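Side-chain contacts in probable thiosulfate sulfurtransferase (Thermus thermophilus, PDB 2EG4), which probably transfers sulfur from thiosulfate to acceptors such as cyanide, as other rhodaneses do, and carries a bound zinc ion: residues A[74-79]-A[200-205]; A[189-192]-A[196-199]. All coordinates share one frame; numbering follows the deposited sequence.

Contact 1 (A[74-79]-A[200-205]); sequences RLCRTA and AFFVLR
Phe202 of helix 195-206 points the CD2-CE2-CZ side of its ring at Cys76 and Ala79 of helix 73-84, and this one aromatic side chain carries the contact between the two helices. From CB the side chain leaves its helix with CG anti to the carbonyl carbon (chi1 -74°), which aims the ring across the gap. CB and CG meet no atom of 74-79 closely; contact begins at CD2, 4.0 Å from Cys76 CB. Further out, CE2 comes within 3.4 Å of Cys76 O, which lies at the ring edge and in its plane, where it faces the slightly positive C-H rim. At the tip, CZ lies 3.9 Å from Ala79 CB, a methyl that approaches obliquely and also touches CE2. Along the far side of the ring, CE1 lies at the edge of the neighbouring Phe201 ring, whose CD2 in turn stands 3.8 Å above the Phe202 plane, over its centre. The Cys76 thiol completes the set: its SG is 5.4 Å from the ring centroid and 64° off the normal, an oblique sulfur-aromatic contact. No hydrogen bond crosses between the segments, and the small side chains of Cys76 and Ala79 let the ring come close to the opposing helix. A leucine in place of Phe202 has no flat C-H edge for Cys76 O and would probably leave a gap beside the Ala79 methyl. Leu91 of strand 89-92 touches Cys76, Ala79 and Phe202 alike, while Leu66 of strand 64-67 packs on Ala79 and Phe80 meets Phe201 edge-to-face. The contact thus joins a helix of each rhodanese-like domain in the buried interface between them, next to the parallel sheet of the N-terminal one.

Contact 2 (A[189-192]-A[196-199]); sequences VYCH and RSAV. With ZN (zinc ion), chain C; SO4 (sulfate ion), chain D.
Cys191 SG and the backbone of Arg196 and Ser197 face each other across a rhodanese C-X4-R loop, the turn between strand and helix of a beta-alpha-beta unit; as in that family, Cys191 is probably the residue that carries the transferred sulfur. With chi1 at 52°, SG sits between its own backbone N and carbonyl carbon and points at the start of the helix, where Ser197 N gives it a weak bond of 3.4 Å. A sulfate ion, probably from the crystallisation liquor, fills the loop, its O2 only 3.1 Å from Cys191 SG. Arg196 bends at chi3 (-77°) and presents the edge of its guanidinium: NH2 bonds sulfate O2 at 2.7 Å and NE bonds O4 at 3.0 Å. Glu142 also salt-bridges NH2, which probably helps fix the rotation of the group. The backbone N atoms of His192, Ser193, Ala195 and Arg196 add four more donors. The His192 imidazole leads away from the helix, and its NE2 binds zinc, which Cys151, Cys152 and His219 also bind. On the strand side, Val189 CG2 rests 3.5 Å from Ser197 O.

From the N terminus, the chain passes strand 64-67 and enters helix 73-84, whose segment 74-79 opens contact 1. It then runs through strand 89-92 and on into the second rhodanese-like domain, reaching strand 186-190 and the first half of contact 2. Only residues 193-195 separate that half from 196-199, so contact 2 closes a short loop lying wholly within the 120-residue excursion that contact 1 closes a turn later on the same helix. Helix 195-206 therefore serves both, with its first turn at the anion-binding loop and the following residues at the domain interface. The two also touch directly, Cys76 CB lying 3.6 Å from Val199 CG2.

Contact 1 (A[74-79]-A[200-205])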
loop_
_atom_site.group_PDB
_atom_site.type_symbol
_atom_site.label_atom_id
_atom_site.label_comp_id
_atom_site.label_asym_id
_atom_site.label_seq_id
_atom_site.Cartn_x
_atom_site.Cartn_y
_atom_site.Cartn_z
ATOM N N ARG A 74 -0.883 -0.693 7.595
ATOM C CA ARG A 74 0.402 -1.402 7.485
ATOM C C ARG A 74 0.235 -2.648 6.601
ATOM O O ARG A 74 1.109 -2.959 5.807
ATOM C CB ARG A 74 0.988 -1.763 8.862
ATOM C CG ARG A 74 0.216 -2.791 9.626
ATOM C CD ARG A 74 0.652 -2.849 11.100
ATOM N NE ARG A 74 -0.304 -3.670 11.824
ATOM C CZ ARG A 74 -0.699 -3.484 13.077
ATOM N NH1 ARG A 74 -0.229 -2.469 13.799
ATOM N NH2 ARG A 74 -1.559 -4.341 13.618
ATOM N N LEU A 75 -0.902 -3.337 6.704
ATOM C CA LEU A 75 -1.143 -4.493 5.849
ATOM C C LEU A 75 -1.218 -4.089 4.373
ATOM O O LEU A 75 -0.574 -4.684 3.533
ATOM C CB LEU A 75 -2.458 -5.182 6.257
ATOM C CG LEU A 75 -3.007 -6.233 5.284
ATOM C CD1 LEU A 75 -2.059 -7.439 5.231
ATOM C CD2 LEU A 75 -4.400 -6.677 5.744
ATOM N N CYS A 76 -1.986 -3.053 4.064
ATOM C CA CYS A 76 -2.131 -2.657 2.672
ATOM C C CYS A 76 -0.886 -2.016 2.066
ATOM O O CYS A 76 -0.585 -2.255 0.906
ATOM C CB CYS A 76 -3.346 -1.757 2.540
ATOM S SG CYS A 76 -4.890 -2.616 2.938
ATOM N N ARG A 77 -0.129 -1.249 2.836
ATOM C CA ARG A 77 1.070 -0.666 2.221
ATOM C C ARG A 77 2.078 -1.783 1.968
ATOM O O ARG A 77 2.738 -1.798 0.945
ATOM C CB ARG A 77 1.703 0.411 3.097
ATOM C CG ARG A 77 2.663 1.307 2.276
ATOM C CD ARG A 77 3.456 2.259 3.188
ATOM N NE ARG A 77 4.169 3.304 2.438
ATOM C CZ ARG A 77 5.487 3.493 2.459
ATOM N NH1 ARG A 77 6.280 2.699 3.190
ATOM N NH2 ARG A 77 6.015 4.510 1.788
ATOM N N THR A 78 2.143 -2.749 2.882
ATOM C CA THR A 78 3.060 -3.855 2.688
ATOM C C THR A 78 2.595 -4.688 1.486
ATOM O O THR A 78 3.411 -5.042 0.640
ATOM C CB THR A 78 3.175 -4.713 3.976
ATOM O OG1 THR A 78 3.590 -3.864 5.069
ATOM C CG2 THR A 78 4.248 -5.802 3.798
ATOM N N ALA A 79 1.294 -4.991 1.397
ATOM C CA ALA A 79 0.788 -5.757 0.259
ATOM C C ALA A 79 1.014 -4.997 -1.040
ATOM O O ALA A 79 1.279 -5.596 -2.087
ATOM C CB ALA A 79 -0.709 -6.063 0.435
ATOM N N ALA A 200 -7.168 2.299 0.115
ATOM C CA ALA A 200 -8.180 2.720 -0.865
ATOM C C ALA A 200 -7.916 2.059 -2.209
ATOM O O ALA A 200 -8.854 1.720 -2.950
ATOM C CB ALA A 200 -8.162 4.220 -0.992
ATOM N N PHE A 201 -6.632 1.857 -2.511
ATOM C CA PHE A 201 -6.200 1.218 -3.745
ATOM C C PHE A 201 -6.820 -0.173 -3.823
ATOM O O PHE A 201 -7.502 -0.495 -4.792
ATOM C CB PHE A 201 -4.657 1.134 -3.778
ATOM C CG PHE A 201 -4.095 0.258 -4.877
ATOM C CD1 PHE A 201 -3.837 0.771 -6.144
ATOM C CD2 PHE A 201 -3.786 -1.071 -4.623
ATOM C CE1 PHE A 201 -3.273 -0.018 -7.142
ATOM C CE2 PHE A 201 -3.220 -1.885 -5.625
ATOM C CZ PHE A 201 -2.964 -1.350 -6.887
ATOM N N PHE A 202 -6.600 -0.999 -2.800
ATOM C CA PHE A 202 -7.164 -2.348 -2.806
ATOM C C PHE A 202 -8.687 -2.415 -2.771
ATOM O O PHE A 202 -9.282 -3.284 -3.423
ATOM C CB PHE A 202 -6.572 -3.172 -1.658
ATOM C CG PHE A 202 -5.169 -3.592 -1.911
ATOM C CD1 PHE A 202 -4.884 -4.490 -2.940
ATOM C CD2 PHE A 202 -4.122 -3.057 -1.166
ATOM C CE1 PHE A 202 -3.577 -4.846 -3.229
ATOM C CE2 PHE A 202 -2.812 -3.405 -1.445
ATOM C CZ PHE A 202 -2.533 -4.303 -2.480
ATOM N N VAL A 203 -9.316 -1.510 -2.031
ATOM C CA VAL A 203 -10.769 -1.491 -1.955
ATOM C C VAL A 203 -11.337 -1.143 -3.322
ATOM O O VAL A 203 -12.210 -1.849 -3.844
ATOM C CB VAL A 203 -11.279 -0.436 -0.948
ATOM C CG1 VAL A 203 -12.818 -0.300 -1.058
ATOM C CG2 VAL A 203 -10.888 -0.842 0.465
ATOM N N LEU A 204 -10.831 -0.059 -3.908
ATOM C CA LEU A 204 -11.321 0.373 -5.209
ATOM C C LEU A 204 -11.113 -0.701 -6.270
ATOM O O LEU A 204 -12.002 -0.950 -7.087
ATOM C CB LEU A 204 -10.638 1.677 -5.638
ATOM C CG LEU A 204 -11.077 2.936 -4.888
ATOM C CD1 LEU A 204 -10.258 4.134 -5.331
ATOM C CD2 LEU A 204 -12.562 3.198 -5.160
ATOM N N ARG A 205 -9.941 -1.329 -6.270
ATOM C CA ARG A 205 -9.651 -2.371 -7.246
ATOM C C ARG A 205 -10.635 -3.525 -7.117
ATOM O O ARG A 205 -11.071 -4.098 -8.128
ATOM C CB ARG A 205 -8.204 -2.870 -7.087
ATOM C CG ARG A 205 -7.182 -1.873 -7.628
ATOM C CD ARG A 205 -6.372 -2.444 -8.773
ATOM N NE ARG A 205 -5.721 -1.393 -9.555
ATOM C CZ ARG A 205 -4.987 -1.612 -10.640
ATOM N NH1 ARG A 205 -4.802 -2.857 -11.082
ATOM N NH2 ARG A 205 -4.435 -0.592 -11.286
#

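Contact 2 (A[189-192]-A[196-199])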
loop_
_atom_site.group_PDB
_atom_site.type_symbol
_atom_site.label_atom_id
_atom_site.label_comp_id
_atom_site.label_asym_id
_atom_site.label_seq_id
_atom_site.Cartn_x
_atom_site.Cartn_y
_atom_site.Cartn_z
ATOM N N VAL A 189 -4.950 7.741 -6.058
ATOM C CA VAL A 189 -5.164 7.958 -4.643
ATOM C C VAL A 189 -3.844 8.296 -3.983
ATOM O O VAL A 189 -2.802 7.785 -4.387
ATOM C CB VAL A 189 -5.758 6.706 -3.939
ATOM C CG1 VAL A 189 -7.232 6.533 -4.325
ATOM C CG2 VAL A 189 -4.994 5.470 -4.319
ATOM N N TYR A 190 -3.878 9.172 -2.986
ATOM C CA TYR A 190 -2.645 9.525 -2.287
ATOM C C TYR A 190 -2.929 9.972 -0.861
ATOM O O TYR A 190 -4.084 10.183 -0.470
ATOM C CB TYR A 190 -1.907 10.649 -3.042
ATOM C CG TYR A 190 -2.468 12.035 -2.798
ATOM C CD1 TYR A 190 -2.010 12.811 -1.741
ATOM C CD2 TYR A 190 -3.435 12.575 -3.644
ATOM C CE1 TYR A 190 -2.481 14.099 -1.522
ATOM C CE2 TYR A 190 -3.925 13.880 -3.436
ATOM C CZ TYR A 190 -3.441 14.632 -2.378
ATOM O OH TYR A 190 -3.872 15.917 -2.143
ATOM N N CYS A 191 -1.868 10.074 -0.068
ATOM C CA CYS A 191 -1.972 10.550 1.310
ATOM C C CYS A 191 -0.608 11.079 1.739
ATOM O O CYS A 191 -0.026 11.850 0.989
ATOM C CB CYS A 191 -2.482 9.449 2.238
ATOM S SG CYS A 191 -1.584 7.900 2.159
ATOM N N HIS A 192 -0.082 10.683 2.910
ATOM C CA HIS A 192 1.227 11.185 3.332
ATOM C C HIS A 192 2.370 10.376 2.734
ATOM O O HIS A 192 3.279 10.932 2.127
ATOM C CB HIS A 192 1.363 11.184 4.853
ATOM C CG HIS A 192 2.700 11.663 5.328
ATOM N ND1 HIS A 192 3.525 10.894 6.122
ATOM C CD2 HIS A 192 3.379 12.809 5.078
ATOM C CE1 HIS A 192 4.654 11.543 6.338
ATOM N NE2 HIS A 192 4.592 12.705 5.716
ATOM N N ARG A 196 -2.498 4.832 3.757
ATOM C CA ARG A 196 -3.945 4.817 3.705
ATOM C C ARG A 196 -4.435 4.725 2.273
ATOM O O ARG A 196 -5.508 4.167 2.005
ATOM C CB ARG A 196 -4.518 6.052 4.374
ATOM C CG ARG A 196 -4.458 6.024 5.896
ATOM C CD ARG A 196 -4.852 7.386 6.464
ATOM N NE ARG A 196 -3.750 8.337 6.329
ATOM C CZ ARG A 196 -3.798 9.612 6.714
ATOM N NH1 ARG A 196 -4.912 10.110 7.248
ATOM N NH2 ARG A 196 -2.712 10.375 6.621
ATOM N N SER A 197 -3.663 5.286 1.340
ATOM C CA SER A 197 -4.079 5.223 -0.050
ATOM C C SER A 197 -3.917 3.823 -0.586
ATOM O O SER A 197 -4.606 3.439 -1.523
ATOM C CB SER A 197 -3.333 6.277 -0.900
ATOM O OG SER A 197 -1.937 6.272 -0.648
ATOM N N ALA A 198 -3.010 3.040 0.005
ATOM C CA ALA A 198 -2.843 1.654 -0.412
ATOM C C ALA A 198 -4.131 0.908 -0.021
ATOM O O ALA A 198 -4.565 -0.029 -0.704
ATOM C CB ALA A 198 -1.656 1.028 0.305
ATOM N N VAL A 199 -4.745 1.337 1.072
ATOM C CA VAL A 199 -5.988 0.711 1.520
ATOM C C VAL A 199 -7.079 1.032 0.498
ATOM O O VAL A 199 -7.812 0.155 0.058
ATOM C CB VAL A 199 -6.435 1.239 2.913
ATOM C CG1 VAL A 199 -7.797 0.595 3.285
ATOM C CG2 VAL A 199 -5.424 0.863 3.983
HETATM ZN ZN ZN C . 6.192 14.060 5.765
HETATM S S SO4 D . -0.326 7.807 5.418
HETATM O O1 SO4 D . 0.310 8.005 6.762
HETATM O O2 SO4 D . -0.943 9.101 4.977
HETATM O O3 SO4 D . 0.714 7.373 4.427
HETATM O O4 SO4 D . -1.392 6.755 5.518
#